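Local coordinates for protein putative lipase/esterase (Lactobacillus plantarum WCFS1, PDB 3BXP) that probably hydrolyses carboxylic ester bonds, as expected of a putative carboxylesterase of the alpha/beta-hydrolase clan, at residues L75-G78 with D79-V82; T93-W96 with I97-Q100; T125-G128 with V129-P133; L135-Y139 with H140-Y144; L186-P189 with A190-P193. All blocks are in the same frame, centred on the assembly; numbering follows the deposited sequence.

All five contacts are local turns or helix ends that follow one another along a single alpha/beta-hydrolase domain. Contact 1 shapes the loop between strand 67-72 and helix 85-99, and contact 2 sits at the far end of that helix, their centres about 25 Å apart. Contact 3 ends helix 118-129, contact 4 ends helix 133-138, and contact 5 lies in the loop feeding strand 194-199. Contacts 3 and 5 have the closest centres, about 7 Å apart. Contacts 2 to 5 are linked by direct touches; contact 1 stays at least about 9 Å from the others between nearest atoms. Together these turns help join the strands of the central sheet to its helices.

Contact 1 of 5, residues L75-G78 with D79-V82; sequences LIVG and DQSV
Ile76 and Gln80 close this loop: Gln80 N donates to Ile76 O across 3.1 Å, almost straight at 172°, although it comes in from above the carbonyl plane and not at a lone pair. The same two residues meet again where Ile76 CA lies 3.2 Å from Gln80 O in a C-H...O contact. Here the packing is close. Ile76 CG2, turned anti to the carbonyl carbon, faces Val82 CG2 at 3.8 Å, and Val82 goes on to Phe46 and to Ile174 of helix 168-174. A backbone bond from the i+4 N-H to the i carbonyl makes this an alpha-turn, and the chain leaves it running nearly antiparallel to the way it came, in the loop between strand 67-72 and helix 85-99. Gly78 and Asp79 at the bend both have positive phi, which suits the glycine. This end is the loose one: Val77, Gly78 and Asp79 are exposed. Asp79 OD1 bonds to Gln173 NE2 and to a buffer molecule probably from the crystallisation liquor. Gln80 lies between the two regimes, its CG 3.3 Å from Val77 O; its side chain also touches His14 and Gln74. With Gln80 cut back to an alanine, the backbone bond could persist, but Val77 O would probably lose the aliphatic cover of CG. Ser81 OG bonds to Gln173 O, a further tie between the loop and helix 168-174.

Contact 2 of 5, residues T93-W96 with I97-Q100; sequences TIDW and ITTQ
Three regular i to i+4 bonds carry the end of helix 85-99, Ile97 N to Thr93 O (2.9 Å), Thr98 N to Ile94 O and Thr99 N to Asp95 O, after which Gln100 N has a weak bond to Trp96 O and a shorter-range one to Ile97 O. Two threonine hydroxyls add to this. With OG1 set between the backbone N and carbonyl carbon (chi1 68° and 70°), Thr98 OG1 gives its proton to Asp95 O at 2.7 Å and Thr99 OG1 to Trp96 O at 2.6 Å, both in the carbonyl plane on a lone pair. The first torsion of Gln100 sets CG over the six-membered ring of Trp96, 3.8 Å from its centroid, a CH-pi contact; the bend at chi2 then lays the amide nearly parallel to the indole, planes 15° apart. The indole reaches on to strands 2-9 and 16-23, while Ile97 packs on Ile37, Ile39 and Val69. A serine in place of Trp96 would probably leave Gln100 CG without its ring face and open a gap against strands 2-9 and 16-23. The two hydroxyls add bonds to carbonyls of the last turn, so the helix end leans less on backbone N-H donors alone.

Contact 3 of 5, residues T125-G128 with V129-P133; sequences TYNG and VATQP
Gly128, Val129 and Ala130 carry most of this contact, at the point where helix 118-129 gives way to the next loop. Gly128 has the most surface buried, all of it backbone, and its carbonyl takes a weak bond from Gln132 NE2 at 3.1 Å. Val129 N makes a nearly straight bond to Thr125 O, 2.9 Å long with 173° at the hydrogen. Its side chain lies beside that of Thr125 and points the same way, CG2 to CG2 at 4.1 Å, one helical turn along. Ala130 N follows with a bond to Tyr126 O at 2.8 Å, and its methyl is put over one face of the Tyr126 ring, off-centre toward the rim, in a CH-pi contact. The model probably sets this methyl somewhat too close to the ring, so the exact spacing is doubtful. The tyrosine ring also meets that of His148 and packs on Leu90 and Ile94 of helix 85-99. A GxSxG sequence spans the junction of strand 110-116 and helix 118-129, an arrangement consistent with the nucleophile elbow of alpha/beta hydrolases, so this contact would be the far end of the elbow helix. The helix runs straight into a type I turn, Val129 to Gln132, and Gln132 takes the N-cap position of helix 133-138. Thr131 OG1, folded back over its own main chain (chi1 56°), donates to Asn127 O at 2.5 Å. Asn127 OD1 bonds to His148, and its ND2 to Tyr213 OH and Lys192 O.

Contact 4 of 5, residues L135-Y139 with H140-Y144; sequences LRTRY and HLDHY
Arg136 and Leu141 make the stronger of the backbone bonds here, Leu141 N to Arg136 O at 2.7 Å, in the carbonyl plane and close to straight (169°). His140 N donates to Thr137 O at 3.0 Å, but from well above that carbonyl's plane. Together they form a Schellman motif that ends helix 133-138, with His140 at positive phi as the C-prime residue; a type I turn from Leu141 to Tyr144 follows, its own bond weak. The backbone oxygen of Thr137 also lies over one face of the His140 imidazole, toward the rim. Apolar contact centres on Leu141, whose CG stands anti to its carbonyl carbon (chi1 -62°) and approaches Tyr139 CB at 4.4 Å; the side chain goes on to Val129 and Tyr126, tying the helix end to helix 118-129. The Arg136 guanidinium also comes up to Leu141, but it is modelled in two conformers and collides with Leu141 O, so its placement is doubtful. Among polar side chains, Thr137 OG1 lies 3.3 Å from Asp142 OD2; that bond is doubtful too, since the aspartate has an alternate copy and the proton another acceptor in Pro133 O. Tyr139 OH bonds to Asp177, in the loop after helix 168-174.

Contact 5 of 5, residues L186-P189 with A190-P193; sequences LVTP and ASKP
Thr188 and Ser191 face each other across the bend, their hydroxyls OG1 and OG 4.4 Å apart. Too far to bond directly, they are joined by a water that lies 2.8 Å from Thr188 OG1 and 2.8 Å from Ser191 OG, and which gives a weak bond to Leu186 O as well. The first torsion of Thr188 (chi1 72°) keeps OG1 close to its own backbone and also brings it to Ala190 N, 3.1 Å away, with an N-H...O angle of 148°; the site of that nitrogen is less certain, since it sits too close to a neighbour. The methyl of Ala190 comes alongside the same oxygen, its CB 3.4 Å from Thr188 OG1. Val187 CG1 lies 4.0 Å from Ser191 OG, and Val187 also packs on Tyr213, Ala216 and Met217 of helix 208-219. A second water donates to Pro189 O and Ser191 O, bridging the two carbonyls. Ser191 N closes the chain onto Thr188 O at 3.0 Å, from above the carbonyl plane. The combination is a type I beta turn from Thr188 to Ser191, with Thr188 OG1 taking Ala190 N as in an ST turn, and it delivers the chain into strand 194-199 of the central sheet.

Contact 1 of 5, residues L75-G78 with D79-V82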
loop_
_atom_site.group_PDB
_atom_site.type_symbol
_atom_site.label_atom_id
_atom_site.label_comp_id
_atom_site.label_asym_id
_atom_site.label_seq_id
_atom_site.Cartn_x
_atom_site.Cartn_y
_atom_site.Cartn_z
ATOM N N LEU B 75 20.493 -5.234 -21.327
ATOM C CA LEU B 75 20.422 -3.774 -21.225
ATOM C C LEU B 75 20.461 -3.185 -22.635
ATOM O O LEU B 75 20.634 -3.911 -23.642
ATOM C CB LEU B 75 21.637 -3.236 -20.473
ATOM C CG LEU B 75 21.826 -3.765 -19.066
ATOM C CD1 LEU B 75 23.150 -3.265 -18.491
ATOM C CD2 LEU B 75 20.575 -3.373 -18.248
ATOM N N ILE B 76 20.328 -1.865 -22.699
ATOM C CA ILE B 76 20.261 -1.185 -24.015
ATOM C C ILE B 76 21.680 -0.908 -24.526
ATOM O O ILE B 76 21.851 -0.397 -25.589
ATOM C CB ILE B 76 19.388 0.124 -24.012
ATOM C CG1 ILE B 76 19.966 1.215 -23.120
ATOM C CG2 ILE B 76 17.957 -0.115 -23.603
ATOM C CD1 ILE B 76 19.368 2.585 -23.456
ATOM N N VAL B 77 22.680 -1.240 -23.724
ATOM C CA VAL B 77 24.097 -0.965 -24.068
ATOM C C VAL B 77 24.428 -1.458 -25.454
ATOM O O VAL B 77 23.960 -2.511 -25.883
ATOM C CB VAL B 77 25.066 -1.607 -23.034
ATOM C CG1 VAL B 77 24.739 -1.076 -21.625
ATOM C CG2 VAL B 77 24.998 -3.128 -23.125
ATOM N N GLY B 78 25.246 -0.669 -26.150
ATOM C CA GLY B 78 25.687 -1.032 -27.485
ATOM C C GLY B 78 24.568 -1.071 -28.490
ATOM O O GLY B 78 24.571 -1.880 -29.412
ATOM N N ASP B 79 23.606 -0.181 -28.304
ATOM C CA ASP B 79 22.498 -0.002 -29.242
ATOM C C ASP B 79 21.697 -1.291 -29.419
ATOM O O ASP B 79 21.485 -1.799 -30.515
ATOM C CB ASP B 79 22.983 0.498 -30.596
ATOM C CG ASP B 79 21.857 0.950 -31.454
ATOM O OD1 ASP B 79 20.747 1.111 -30.915
ATOM O OD2 ASP B 79 22.059 1.193 -32.664
ATOM N N GLN B 80 21.259 -1.799 -28.290
ATOM C CA GLN B 80 20.383 -2.968 -28.233
ATOM C C GLN B 80 19.056 -2.597 -27.578
ATOM O O GLN B 80 18.928 -1.564 -26.902
ATOM C CB GLN B 80 21.047 -4.074 -27.455
ATOM C CG GLN B 80 22.387 -4.483 -28.033
ATOM C CD GLN B 80 23.031 -5.545 -27.211
ATOM O OE1 GLN B 80 23.840 -5.259 -26.312
ATOM N NE2 GLN B 80 22.668 -6.781 -27.473
ATOM N N SER B 81 18.074 -3.460 -27.774
ATOM C CA SER B 81 16.838 -3.379 -27.007
ATOM C C SER B 81 16.837 -4.447 -25.931
ATOM O O SER B 81 17.568 -5.438 -25.978
ATOM C CB SER B 81 15.619 -3.519 -27.888
ATOM O OG SER B 81 15.656 -2.575 -28.948
ATOM N N VAL B 82 15.972 -4.209 -24.967
ATOM C CA VAL B 82 15.867 -5.059 -23.803
ATOM C C VAL B 82 15.003 -6.269 -24.112
ATOM O O VAL B 82 15.247 -7.342 -23.623
ATOM C CB VAL B 82 15.236 -4.264 -22.604
ATOM C CG1 VAL B 82 14.910 -5.180 -21.424
ATOM C CG2 VAL B 82 16.157 -3.130 -22.196
#

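Contact 2 of 5, residues T93-W96 with I97-Q100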
loop_
_atom_site.group_PDB
_atom_site.type_symbol
_atom_site.label_atom_id
_atom_site.label_comp_id
_atom_site.label_asym_id
_atom_site.label_seq_id
_atom_site.Cartn_x
_atom_site.Cartn_y
_atom_site.Cartn_z
ATOM N N THR B 93 16.710 -18.630 -16.989
ATOM C CA THR B 93 17.307 -18.648 -15.636
ATOM C C THR B 93 16.467 -19.548 -14.717
ATOM O O THR B 93 16.997 -20.318 -13.861
ATOM C CB THR B 93 17.442 -17.204 -15.062
ATOM O OG1 THR B 93 18.208 -16.387 -15.952
ATOM C CG2 THR B 93 18.097 -17.210 -13.683
ATOM N N ILE B 94 15.165 -19.404 -14.836
ATOM C CA ILE B 94 14.258 -20.285 -14.127
ATOM C C ILE B 94 14.537 -21.751 -14.548
ATOM O O ILE B 94 14.676 -22.656 -13.701
ATOM C CB ILE B 94 12.780 -19.925 -14.373
ATOM C CG1 ILE B 94 12.425 -18.565 -13.699
ATOM C CG2 ILE B 94 11.895 -21.036 -13.848
ATOM C CD1 ILE B 94 11.092 -17.931 -14.201
ATOM N N ASP B 95 14.652 -21.985 -15.844
ATOM C CA ASP B 95 15.006 -23.329 -16.330
ATOM C C ASP B 95 16.330 -23.816 -15.749
ATOM O O ASP B 95 16.447 -24.897 -15.174
ATOM C CB ASP B 95 15.077 -23.278 -17.845
ATOM C CG ASP B 95 15.274 -24.631 -18.484
ATOM O OD1 ASP B 95 16.340 -25.181 -18.280
ATOM O OD2 ASP B 95 14.414 -25.106 -19.236
ATOM N N TRP B 96 17.338 -22.956 -15.807
ATOM C CA TRP B 96 18.636 -23.341 -15.244
ATOM C C TRP B 96 18.534 -23.733 -13.755
ATOM O O TRP B 96 19.061 -24.757 -13.305
ATOM C CB TRP B 96 19.665 -22.231 -15.475
ATOM C CG TRP B 96 21.012 -22.594 -14.965
ATOM C CD1 TRP B 96 21.954 -23.403 -15.577
ATOM C CD2 TRP B 96 21.599 -22.163 -13.722
ATOM N NE1 TRP B 96 23.079 -23.482 -14.775
ATOM C CE2 TRP B 96 22.880 -22.741 -13.641
ATOM C CE3 TRP B 96 21.160 -21.327 -12.674
ATOM C CZ2 TRP B 96 23.733 -22.510 -12.544
ATOM C CZ3 TRP B 96 22.009 -21.118 -11.587
ATOM C CH2 TRP B 96 23.277 -21.709 -11.543
ATOM N N ILE B 97 17.775 -22.954 -12.993
ATOM C CA ILE B 97 17.576 -23.244 -11.571
ATOM C C ILE B 97 16.987 -24.643 -11.422
ATOM O O ILE B 97 17.412 -25.379 -10.544
ATOM C CB ILE B 97 16.691 -22.170 -10.898
ATOM C CG1 ILE B 97 17.511 -20.865 -10.705
ATOM C CG2 ILE B 97 16.101 -22.680 -9.583
ATOM C CD1 ILE B 97 16.713 -19.615 -10.480
ATOM N N THR B 98 16.010 -24.997 -12.255
ATOM C CA THR B 98 15.415 -26.324 -12.149
ATOM C C THR B 98 16.458 -27.415 -12.375
ATOM O O THR B 98 16.423 -28.457 -11.740
ATOM C CB THR B 98 14.167 -26.574 -13.061
ATOM O OG1 THR B 98 14.508 -26.599 -14.450
ATOM C CG2 THR B 98 13.094 -25.557 -12.801
ATOM N N THR B 99 17.406 -27.177 -13.273
ATOM C CA THR B 99 18.374 -28.168 -13.579
ATOM C C THR B 99 19.306 -28.317 -12.371
ATOM O O THR B 99 19.980 -29.330 -12.268
ATOM C CB THR B 99 19.209 -27.878 -14.877
ATOM O OG1 THR B 99 20.082 -26.779 -14.655
ATOM C CG2 THR B 99 18.303 -27.610 -16.108
ATOM N N GLN B 100 19.369 -27.285 -11.495
ATOM C CA GLN B 100 20.245 -27.312 -10.297
ATOM C C GLN B 100 19.545 -27.727 -9.032
ATOM O O GLN B 100 20.125 -27.631 -7.932
ATOM C CB GLN B 100 20.813 -25.907 -10.064
ATOM C CG GLN B 100 21.551 -25.399 -11.242
ATOM C CD GLN B 100 22.787 -26.223 -11.528
ATOM O OE1 GLN B 100 23.590 -26.474 -10.628
ATOM N NE2 GLN B 100 22.933 -26.677 -12.762
#

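Contact 3 of 5, residues T125-G128 with V129-P133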
loop_
_atom_site.group_PDB
_atom_site.type_symbol
_atom_site.label_atom_id
_atom_site.label_comp_id
_atom_site.label_asym_id
_atom_site.label_seq_id
_atom_site.Cartn_x
_atom_site.Cartn_y
_atom_site.Cartn_z
ATOM N N THR B 125 6.406 -7.688 -16.218
ATOM C CA THR B 125 6.043 -8.102 -17.581
ATOM C C THR B 125 6.042 -9.649 -17.668
ATOM O O THR B 125 5.145 -10.252 -18.286
ATOM C CB THR B 125 7.018 -7.497 -18.587
ATOM O OG1 THR B 125 6.932 -6.054 -18.505
ATOM C CG2 THR B 125 6.709 -7.946 -20.054
ATOM N N TYR B 126 7.060 -10.277 -17.078
ATOM C CA TYR B 126 7.162 -11.737 -17.022
ATOM C C TYR B 126 5.926 -12.344 -16.373
ATOM O O TYR B 126 5.352 -13.388 -16.828
ATOM C CB TYR B 126 8.447 -12.190 -16.306
ATOM C CG TYR B 126 8.737 -13.665 -16.590
ATOM C CD1 TYR B 126 9.383 -14.038 -17.763
ATOM C CD2 TYR B 126 8.376 -14.648 -15.693
ATOM C CE1 TYR B 126 9.649 -15.363 -18.030
ATOM C CE2 TYR B 126 8.610 -15.980 -15.976
ATOM C CZ TYR B 126 9.262 -16.327 -17.126
ATOM O OH TYR B 126 9.484 -17.697 -17.367
ATOM N N ASN B 127 5.498 -11.695 -15.307
ATOM C CA ASN B 127 4.386 -12.209 -14.521
ATOM C C ASN B 127 3.127 -12.301 -15.397
ATOM O O ASN B 127 2.279 -13.209 -15.244
ATOM C CB ASN B 127 4.141 -11.370 -13.260
ATOM C CG ASN B 127 3.317 -12.111 -12.241
ATOM O OD1 ASN B 127 3.298 -13.352 -12.226
ATOM N ND2 ASN B 127 2.590 -11.378 -11.399
ATOM N N GLY B 128 3.023 -11.378 -16.336
ATOM C CA GLY B 128 1.910 -11.343 -17.292
ATOM C C GLY B 128 2.021 -12.292 -18.464
ATOM O O GLY B 128 1.156 -13.095 -18.731
ATOM N N VAL B 129 3.120 -12.175 -19.171
ATOM C CA VAL B 129 3.445 -13.025 -20.310
ATOM C C VAL B 129 3.581 -14.527 -20.008
ATOM O O VAL B 129 3.055 -15.356 -20.747
ATOM C CB VAL B 129 4.770 -12.538 -20.953
ATOM C CG1 VAL B 129 5.261 -13.496 -22.040
ATOM C CG2 VAL B 129 4.568 -11.156 -21.519
ATOM N N ALA B 130 4.305 -14.853 -18.940
ATOM C CA ALA B 130 4.677 -16.240 -18.613
ATOM C C ALA B 130 3.477 -17.045 -18.102
ATOM O O ALA B 130 3.605 -18.250 -17.955
ATOM C CB ALA B 130 5.857 -16.328 -17.564
ATOM N N THR B 131 2.351 -16.362 -17.839
ATOM C CA THR B 131 1.177 -16.963 -17.208
ATOM C C THR B 131 0.001 -16.978 -18.184
ATOM O O THR B 131 -1.131 -17.370 -17.838
ATOM C CB THR B 131 0.769 -16.220 -15.871
ATOM O OG1 THR B 131 0.559 -14.846 -16.160
ATOM C CG2 THR B 131 1.793 -16.374 -14.733
ATOM N N GLN B 132 0.266 -16.569 -19.423
ATOM C CA GLN B 132 -0.721 -16.666 -20.540
ATOM C C GLN B 132 -0.189 -17.518 -21.698
ATOM O O GLN B 132 0.796 -17.161 -22.342
ATOM C CB GLN B 132 -1.042 -15.287 -21.096
ATOM C CG GLN B 132 -1.710 -14.411 -20.133
ATOM C CD GLN B 132 -1.926 -13.019 -20.651
ATOM O OE1 GLN B 132 -2.514 -12.837 -21.705
ATOM N NE2 GLN B 132 -1.487 -12.020 -19.890
ATOM N N PRO B 133 -0.846 -18.656 -21.978
ATOM C CA PRO B 133 -0.285 -19.601 -22.956
ATOM C C PRO B 133 0.030 -18.942 -24.298
ATOM O O PRO B 133 1.015 -19.263 -24.946
ATOM C CB PRO B 133 -1.402 -20.646 -23.114
ATOM C CG PRO B 133 -2.191 -20.545 -21.811
ATOM C CD PRO B 133 -2.118 -19.116 -21.396
#

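Contact 4 of 5, residues L135-Y139 with H140-Y144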
loop_
_atom_site.group_PDB
_atom_site.type_symbol
_atom_site.label_atom_id
_atom_site.label_comp_id
_atom_site.label_asym_id
_atom_site.label_seq_id
_atom_site.Cartn_x
_atom_site.Cartn_y
_atom_site.Cartn_z
ATOM N N LEU B 135 0.771 -15.837 -24.945
ATOM C CA LEU B 135 1.949 -14.961 -24.838
ATOM C C LEU B 135 3.258 -15.751 -24.639
ATOM O O LEU B 135 4.319 -15.350 -25.162
ATOM C CB LEU B 135 1.766 -13.902 -23.744
ATOM C CG LEU B 135 0.665 -12.872 -23.981
ATOM C CD1 LEU B 135 0.813 -11.788 -22.970
ATOM C CD2 LEU B 135 0.711 -12.256 -25.408
ATOM N N ARG B 136 3.214 -16.864 -23.903
ATOM C CA ARG B 136 4.396 -17.731 -23.820
ATOM C C ARG B 136 4.859 -18.167 -25.190
ATOM O O ARG B 136 6.069 -18.260 -25.474
ATOM C CB ARG B 136 4.124 -18.974 -22.971
ATOM C CG ARG B 136 4.005 -18.689 -21.492
ATOM C CD ARG B 136 4.204 -19.933 -20.664
ATOM N NE ARG B 136 5.492 -20.574 -20.894
ATOM C CZ ARG B 136 6.563 -20.405 -20.131
ATOM N NH1 ARG B 136 6.515 -19.583 -19.083
ATOM N NH2 ARG B 136 7.688 -21.038 -20.428
ATOM N N THR B 137 3.890 -18.413 -26.067
ATOM C CA THR B 137 4.219 -18.956 -27.367
ATOM C C THR B 137 4.866 -17.844 -28.138
ATOM O O THR B 137 5.966 -17.979 -28.667
ATOM C CB THR B 137 3.001 -19.482 -28.124
ATOM O OG1 THR B 137 2.543 -20.685 -27.500
ATOM C CG2 THR B 137 3.384 -19.796 -29.558
ATOM N N ARG B 138 4.199 -16.706 -28.110
ATOM C CA ARG B 138 4.637 -15.566 -28.885
ATOM C C ARG B 138 6.052 -15.141 -28.546
ATOM O O ARG B 138 6.770 -14.644 -29.402
ATOM C CB ARG B 138 3.701 -14.392 -28.647
ATOM C CG ARG B 138 4.111 -13.121 -29.339
ATOM C CD ARG B 138 3.327 -11.946 -28.764
ATOM N NE ARG B 138 1.920 -12.031 -29.122
ATOM C CZ ARG B 138 1.434 -11.614 -30.284
ATOM N NH1 ARG B 138 2.253 -11.079 -31.183
ATOM N NH2 ARG B 138 0.137 -11.729 -30.545
ATOM N N TYR B 139 6.441 -15.313 -27.279
ATOM C CA TYR B 139 7.745 -14.802 -26.783
ATOM C C TYR B 139 8.687 -15.968 -26.497
ATOM O O TYR B 139 9.748 -15.831 -25.859
ATOM C CB TYR B 139 7.548 -13.894 -25.551
ATOM C CG TYR B 139 6.892 -12.581 -25.945
ATOM C CD1 TYR B 139 7.574 -11.627 -26.707
ATOM C CD2 TYR B 139 5.622 -12.300 -25.564
ATOM C CE1 TYR B 139 6.975 -10.448 -27.090
ATOM C CE2 TYR B 139 5.005 -11.124 -25.922
ATOM C CZ TYR B 139 5.679 -10.198 -26.698
ATOM O OH TYR B 139 5.070 -9.007 -27.057
ATOM N N HIS B 140 8.267 -17.124 -27.001
ATOM C CA HIS B 140 9.102 -18.301 -27.035
ATOM C C HIS B 140 9.498 -18.783 -25.659
ATOM O O HIS B 140 10.638 -19.194 -25.497
ATOM C CB HIS B 140 10.361 -17.991 -27.858
ATOM C CG HIS B 140 10.064 -17.476 -29.241
ATOM N ND1 HIS B 140 9.834 -18.311 -30.315
ATOM C CD2 HIS B 140 9.928 -16.214 -29.710
ATOM C CE1 HIS B 140 9.582 -17.582 -31.390
ATOM N NE2 HIS B 140 9.632 -16.307 -31.050
ATOM N N LEU B 141 8.579 -18.727 -24.688
ATOM C CA LEU B 141 8.862 -19.054 -23.282
ATOM C C LEU B 141 8.491 -20.499 -22.986
ATOM O O LEU B 141 8.707 -21.027 -21.879
ATOM C CB LEU B 141 8.109 -18.149 -22.293
ATOM C CG LEU B 141 8.375 -16.647 -22.272
ATOM C CD1 LEU B 141 7.664 -15.943 -21.082
ATOM C CD2 LEU B 141 9.878 -16.361 -22.349
ATOM N N ASP B 142 7.887 -21.138 -23.970
ATOM C CA ASP B 142 7.424 -22.510 -23.797
ATOM C C ASP B 142 8.550 -23.492 -24.132
ATOM O O ASP B 142 8.360 -24.701 -24.139
ATOM C CB ASP B 142 6.154 -22.766 -24.625
ATOM C CG ASP B 142 6.308 -22.388 -26.094
ATOM O OD1 ASP B 142 7.446 -22.152 -26.555
ATOM O OD2 ASP B 142 5.272 -22.345 -26.793
ATOM N N HIS B 143 9.732 -22.949 -24.389
ATOM C CA HIS B 143 10.917 -23.748 -24.569
ATOM C C HIS B 143 11.601 -24.019 -23.210
ATOM O O HIS B 143 12.509 -24.836 -23.090
ATOM C CB HIS B 143 11.834 -23.029 -25.563
ATOM C CG HIS B 143 11.206 -22.873 -26.921
ATOM N ND1 HIS B 143 9.899 -22.450 -27.092
ATOM C CD2 HIS B 143 11.682 -23.131 -28.163
ATOM C CE1 HIS B 143 9.608 -22.435 -28.380
ATOM N NE2 HIS B 143 10.675 -22.835 -29.052
ATOM N N TYR B 144 11.132 -23.344 -22.169
ATOM C CA TYR B 144 11.814 -23.417 -20.884
ATOM C C TYR B 144 10.959 -24.099 -19.838
ATOM O O TYR B 144 9.771 -23.945 -19.810
ATOM C CB TYR B 144 12.126 -22.003 -20.355
ATOM C CG TYR B 144 12.866 -21.147 -21.337
ATOM C CD1 TYR B 144 14.152 -21.445 -21.699
ATOM C CD2 TYR B 144 12.268 -20.021 -21.868
ATOM C CE1 TYR B 144 14.837 -20.654 -22.601
ATOM C CE2 TYR B 144 12.928 -19.219 -22.734
ATOM C CZ TYR B 144 14.216 -19.540 -23.118
ATOM O OH TYR B 144 14.860 -18.729 -24.032
#

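Contact 5 of 5, residues L186-P189 with A190-P193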
loop_
_atom_site.group_PDB
_atom_site.type_symbol
_atom_site.label_atom_id
_atom_site.label_comp_id
_atom_site.label_asym_id
_atom_site.label_seq_id
_atom_site.Cartn_x
_atom_site.Cartn_y
_atom_site.Cartn_z
ATOM N N LEU B 186 -1.022 -6.400 -19.072
ATOM C CA LEU B 186 -0.833 -7.832 -19.315
ATOM C C LEU B 186 -1.288 -8.682 -18.122
ATOM O O LEU B 186 -1.138 -9.915 -18.112
ATOM C CB LEU B 186 0.633 -8.138 -19.642
ATOM C CG LEU B 186 1.269 -7.333 -20.799
ATOM C CD1 LEU B 186 2.742 -7.664 -21.037
ATOM C CD2 LEU B 186 0.502 -7.543 -22.060
ATOM N N VAL B 187 -1.829 -8.009 -17.104
ATOM C CA VAL B 187 -2.345 -8.690 -15.914
ATOM C C VAL B 187 -3.641 -9.440 -16.294
ATOM O O VAL B 187 -4.475 -8.918 -17.039
ATOM C CB VAL B 187 -2.616 -7.717 -14.739
ATOM C CG1 VAL B 187 -3.354 -8.422 -13.580
ATOM C CG2 VAL B 187 -1.273 -7.046 -14.274
ATOM N N THR B 188 -3.759 -10.662 -15.787
ATOM C CA THR B 188 -4.983 -11.475 -15.921
ATOM C C THR B 188 -5.129 -12.273 -14.604
ATOM O O THR B 188 -4.275 -12.214 -13.741
ATOM C CB THR B 188 -4.916 -12.484 -17.099
ATOM O OG1 THR B 188 -4.012 -13.556 -16.773
ATOM C CG2 THR B 188 -4.497 -11.794 -18.428
ATOM N N PRO B 189 -6.256 -12.946 -14.422
ATOM C CA PRO B 189 -6.388 -13.709 -13.191
ATOM C C PRO B 189 -5.328 -14.793 -13.048
ATOM O O PRO B 189 -5.178 -15.362 -11.962
ATOM C CB PRO B 189 -7.801 -14.295 -13.336
ATOM C CG PRO B 189 -8.503 -13.223 -14.083
ATOM C CD PRO B 189 -7.530 -12.862 -15.144
ATOM N N ALA B 190 -4.603 -15.073 -14.123
ATOM C CA ALA B 190 -3.529 -16.089 -14.123
ATOM C C ALA B 190 -2.191 -15.561 -13.576
ATOM O O ALA B 190 -1.260 -16.332 -13.332
ATOM C CB ALA B 190 -3.317 -16.643 -15.547
ATOM N N SER B 191 -2.071 -14.240 -13.456
ATOM C CA SER B 191 -0.837 -13.620 -12.970
ATOM C C SER B 191 -0.568 -14.171 -11.560
ATOM O O SER B 191 -1.514 -14.369 -10.796
ATOM C CB SER B 191 -0.940 -12.092 -12.920
ATOM O OG SER B 191 -1.001 -11.544 -14.229
ATOM N N LYS B 192 0.692 -14.417 -11.199
ATOM C CA LYS B 192 0.982 -14.949 -9.842
ATOM C C LYS B 192 0.898 -13.795 -8.842
ATOM O O LYS B 192 1.026 -12.624 -9.199
ATOM C CB LYS B 192 2.372 -15.563 -9.745
ATOM C CG LYS B 192 2.670 -16.671 -10.719
ATOM C CD LYS B 192 1.670 -17.813 -10.604
ATOM C CE LYS B 192 1.941 -18.859 -11.719
ATOM N NZ LYS B 192 1.112 -20.091 -11.568
ATOM N N PRO B 193 0.674 -14.114 -7.565
ATOM C CA PRO B 193 0.572 -13.097 -6.530
ATOM C C PRO B 193 1.813 -12.181 -6.443
ATOM O O PRO B 193 2.956 -12.589 -6.675
ATOM C CB PRO B 193 0.426 -13.937 -5.249
ATOM C CG PRO B 193 -0.250 -15.135 -5.708
ATOM C CD PRO B 193 0.421 -15.447 -7.025
HETATM O O HOH W 1 -1.318 -12.909 -16.675
HETATM O O HOH W 2 -3.282 -16.208 -9.866
#